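Local atomic coordinates of cephalosporin acylase (Bacillus halodurans, PDB entry 2NLZ), a protein that probably acts as an acylase or gamma-glutamyl transferase of the N-terminal nucleophile hydrolase superfamily. Residues V26-I40 and A50-E62. The protein carries 1 engineered substitution. Numbering follows the deposited sequence.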
# COMPACT_ATOMS: atom_id res chain seq x y z
N VAL D 26 21.32 23.73 5.32
CA VAL D 26 20.44 24.51 4.48
C VAL D 26 19.39 23.57 3.91
O VAL D 26 19.73 22.48 3.45
CB VAL D 26 21.21 25.21 3.34
CG1 VAL D 26 20.26 25.99 2.46
CG2 VAL D 26 22.23 26.14 3.92
N ALA D 27 18.13 23.99 3.98
CA ALA D 27 17.02 23.20 3.51
C ALA D 27 16.07 24.06 2.68
O ALA D 27 15.45 25.01 3.18
CB ALA D 27 16.29 22.54 4.67
N THR D 28 15.97 23.73 1.40
CA THR D 28 15.14 24.48 0.48
C THR D 28 14.70 23.65 -0.73
O THR D 28 15.12 22.50 -0.92
CB THR D 28 15.83 25.79 0.02
OG1 THR D 28 14.89 26.61 -0.68
CG2 THR D 28 17.05 25.47 -0.87
N SER D 29 13.86 24.28 -1.57
CA SER D 29 13.21 23.63 -2.68
C SER D 29 14.03 23.58 -3.96
O SER D 29 13.52 23.12 -4.99
CB SER D 29 11.89 24.33 -2.96
OG SER D 29 12.12 25.66 -3.35
N GLN D 30 15.27 24.04 -3.94
CA GLN D 30 16.09 23.93 -5.14
C GLN D 30 17.51 23.57 -4.75
O GLN D 30 18.15 24.34 -4.05
CB GLN D 30 16.08 25.25 -5.91
CG GLN D 30 16.10 25.08 -7.41
CD GLN D 30 14.87 24.37 -7.95
OE1 GLN D 30 14.98 23.49 -8.81
NE2 GLN D 30 13.69 24.73 -7.43
N PRO D 31 18.01 22.39 -5.20
CA PRO D 31 19.26 21.83 -4.68
C PRO D 31 20.47 22.75 -4.85
O PRO D 31 21.30 22.86 -3.93
CB PRO D 31 19.44 20.54 -5.49
CG PRO D 31 18.08 20.21 -5.98
CD PRO D 31 17.41 21.53 -6.23
N LEU D 32 20.54 23.43 -6.00
CA LEU D 32 21.56 24.45 -6.24
C LEU D 32 21.41 25.69 -5.36
O LEU D 32 22.37 26.41 -5.14
CB LEU D 32 21.58 24.85 -7.71
CG LEU D 32 21.86 23.76 -8.75
CD1 LEU D 32 21.50 24.28 -10.13
CD2 LEU D 32 23.30 23.26 -8.72
N ALA D 33 20.19 25.96 -4.89
CA ALA D 33 19.98 27.06 -3.95
C ALA D 33 20.54 26.69 -2.59
O ALA D 33 21.24 27.49 -1.96
CB ALA D 33 18.50 27.44 -3.85
N ALA D 34 20.25 25.47 -2.15
CA ALA D 34 20.87 24.93 -0.94
C ALA D 34 22.40 24.98 -1.05
O ALA D 34 23.10 25.33 -0.09
CB ALA D 34 20.39 23.50 -0.68
N GLN D 35 22.90 24.65 -2.24
CA GLN D 35 24.32 24.69 -2.52
C GLN D 35 24.92 26.08 -2.32
O GLN D 35 26.04 26.21 -1.84
CB GLN D 35 24.59 24.18 -3.94
CG GLN D 35 26.03 23.76 -4.22
CD GLN D 35 26.47 22.53 -3.44
OE1 GLN D 35 25.65 21.79 -2.88
NE2 GLN D 35 27.78 22.29 -3.42
N ALA D 36 24.15 27.12 -2.66
CA ALA D 36 24.56 28.50 -2.47
C ALA D 36 24.77 28.82 -1.00
O ALA D 36 25.80 29.37 -0.62
CB ALA D 36 23.53 29.46 -3.09
N GLY D 37 23.80 28.46 -0.17
CA GLY D 37 23.89 28.68 1.27
C GLY D 37 25.05 27.93 1.91
O GLY D 37 25.66 28.41 2.87
N LEU D 38 25.35 26.76 1.37
CA LEU D 38 26.52 26.00 1.80
C LEU D 38 27.83 26.70 1.43
O LEU D 38 28.74 26.77 2.25
CB LEU D 38 26.49 24.61 1.18
CG LEU D 38 26.07 23.46 2.08
CD1 LEU D 38 24.88 23.81 2.98
CD2 LEU D 38 25.76 22.27 1.22
N ASP D 39 27.91 27.21 0.20
CA ASP D 39 29.10 27.92 -0.26
C ASP D 39 29.35 29.19 0.55
O ASP D 39 30.51 29.59 0.72
CB ASP D 39 28.97 28.29 -1.73
CG ASP D 39 28.95 27.08 -2.64
OD1 ASP D 39 28.65 27.25 -3.85
OD2 ASP D 39 29.22 25.95 -2.14
N ILE D 40 28.28 29.80 1.03
CA ILE D 40 28.40 31.02 1.81
C ILE D 40 28.85 30.70 3.23
O ILE D 40 29.67 31.41 3.81
CB ILE D 40 27.12 31.87 1.76
CG1 ILE D 40 27.27 32.96 0.71
CG2 ILE D 40 26.82 32.52 3.09
CD1 ILE D 40 27.54 32.44 -0.70
N ALA D 50 23.74 32.72 4.75
CA ALA D 50 23.28 31.57 3.96
C ALA D 50 21.83 31.68 3.48
O ALA D 50 21.51 31.28 2.37
CB ALA D 50 23.48 30.27 4.73
N ALA D 51 20.97 32.23 4.34
CA ALA D 51 19.58 32.42 4.02
C ALA D 51 19.45 33.39 2.85
O ALA D 51 18.71 33.12 1.90
CB ALA D 51 18.84 32.95 5.23
N ILE D 52 20.19 34.49 2.91
CA ILE D 52 20.20 35.49 1.84
C ILE D 52 20.77 34.87 0.57
O ILE D 52 20.23 35.06 -0.51
CB ILE D 52 20.98 36.76 2.25
CG1 ILE D 52 20.34 37.41 3.48
CG2 ILE D 52 21.00 37.78 1.13
CD1 ILE D 52 21.24 38.37 4.23
N ALA D 53 21.83 34.09 0.70
CA ALA D 53 22.41 33.40 -0.44
C ALA D 53 21.38 32.56 -1.17
O ALA D 53 21.18 32.67 -2.38
CB ALA D 53 23.59 32.54 -0.01
N THR D 54 20.70 31.73 -0.39
CA THR D 54 19.68 30.83 -0.89
C THR D 54 18.45 31.55 -1.44
O THR D 54 17.87 31.11 -2.42
CB THR D 54 19.24 29.88 0.24
OG1 THR D 54 20.41 29.37 0.91
CG2 THR D 54 18.43 28.73 -0.32
N ALA D 55 18.07 32.66 -0.81
CA ALA D 55 16.87 33.39 -1.22
C ALA D 55 17.09 34.00 -2.59
O ALA D 55 16.27 33.83 -3.49
CB ALA D 55 16.52 34.46 -0.21
N THR D 56 18.21 34.69 -2.73
CA THR D 56 18.57 35.36 -3.97
C THR D 56 18.84 34.34 -5.07
O THR D 56 18.56 34.60 -6.24
CB THR D 56 19.80 36.28 -3.82
OG1 THR D 56 20.86 35.56 -3.17
CG2 THR D 56 19.45 37.50 -3.00
N ALA D 57 19.40 33.19 -4.69
CA ALA D 57 19.60 32.08 -5.63
C ALA D 57 18.28 31.60 -6.20
O ALA D 57 18.17 31.41 -7.42
CB ALA D 57 20.34 30.93 -4.96
N LEU D 58 17.28 31.44 -5.33
CA LEU D 58 15.93 30.98 -5.69
C LEU D 58 15.23 31.93 -6.66
O LEU D 58 14.38 31.52 -7.45
CB LEU D 58 15.06 30.82 -4.43
CG LEU D 58 15.36 29.62 -3.53
CD1 LEU D 58 14.78 29.79 -2.13
CD2 LEU D 58 14.89 28.32 -4.15
N THR D 59 15.61 33.20 -6.58
CA THR D 59 15.12 34.25 -7.46
C THR D 59 15.45 33.95 -8.92
O THR D 59 14.72 34.34 -9.82
CB THR D 59 15.67 35.60 -7.00
OG1 THR D 59 14.59 36.38 -6.48
CG2 THR D 59 16.35 36.35 -8.12
N VAL D 60 16.54 33.21 -9.13
CA VAL D 60 16.97 32.84 -10.45
C VAL D 60 16.60 31.39 -10.75
O VAL D 60 16.23 31.07 -11.88
CB VAL D 60 18.49 33.00 -10.59
CG1 VAL D 60 18.96 32.47 -11.95
CG2 VAL D 60 18.91 34.47 -10.37
N LEU D 61 16.68 30.54 -9.73
CA LEU D 61 16.58 29.08 -9.91
C LEU D 61 15.17 28.53 -9.94
O LEU D 61 14.92 27.47 -10.53
CB LEU D 61 17.38 28.36 -8.83
CG LEU D 61 18.89 28.58 -8.91
CD1 LEU D 61 19.54 28.25 -7.59
CD2 LEU D 61 19.48 27.77 -10.07
N GLU D 62 14.24 29.26 -9.32
CA GLU D 62 12.83 28.88 -9.34
C GLU D 62 11.92 30.09 -9.64
O GLU D 62 11.18 30.53 -8.76
CB GLU D 62 12.44 28.23 -8.02
CG GLU D 62 11.15 27.44 -8.06
CD GLU D 62 10.85 26.74 -6.75
OE1 GLU D 62 9.69 26.81 -6.29
OE2 GLU D 62 11.76 26.11 -6.18
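Glu62 OE2 is gripped by two neighbouring residues of the facing segment. Ser29 OG donates to it at 2.9 Å, arriving on the syn side and 24° out of the carboxylate plane, whereas the bond from Gln30 NE2 is weak, strongly bent at 117° at the hydrogen. The glutamate reaches this turn through an extended side chain, CG anti to the backbone N (chi1 -163°), while its other oxygen, OE1, forms a salt bridge with Arg511 and a hydrogen bond with Ser65. The carboxylate thus joins the end of helix 50-61 to the strand-to-helix turn, where Gln30 is the N-cap of helix 31-40.

Below this polar end the contact becomes apolar. The methyl of Ala33 is a knob in a hole formed by Thr54, Ala57, Leu58 and Leu61; its CB lies 3.7 Å from Leu58 CD2 and 3.8 Å from Thr54 CG2. Thr54 divides its branches: OG1 turns back on its own helix to Ala50 O at 2.6 Å, and CG2 meets Thr28 CG2 tip to tip at 3.6 Å. Ala50 O also accepts the backbone N-H of Thr54, the two donors coming from opposite faces of its plane. Farther along, small residues let the backbones close in: Gly37 CA lies 4.0 Å from Ala50 CA, and Ile40 lays CG1 against Ala53 CB at 3.8 Å.

The helix axes approach to 7.4 Å and run roughly antiparallel. On another face of helix 50-61, Ala51 rests on strands 359-365 and 370-376, and Ala55 on the latter. Strand 24-28 itself lies in the beta-sheet, and the turn leads from it into a helix pair packed over the sheet, consistent with the alpha-beta-beta-alpha sandwich of gamma-glutamyltranspeptidases and other Ntn hydrolases.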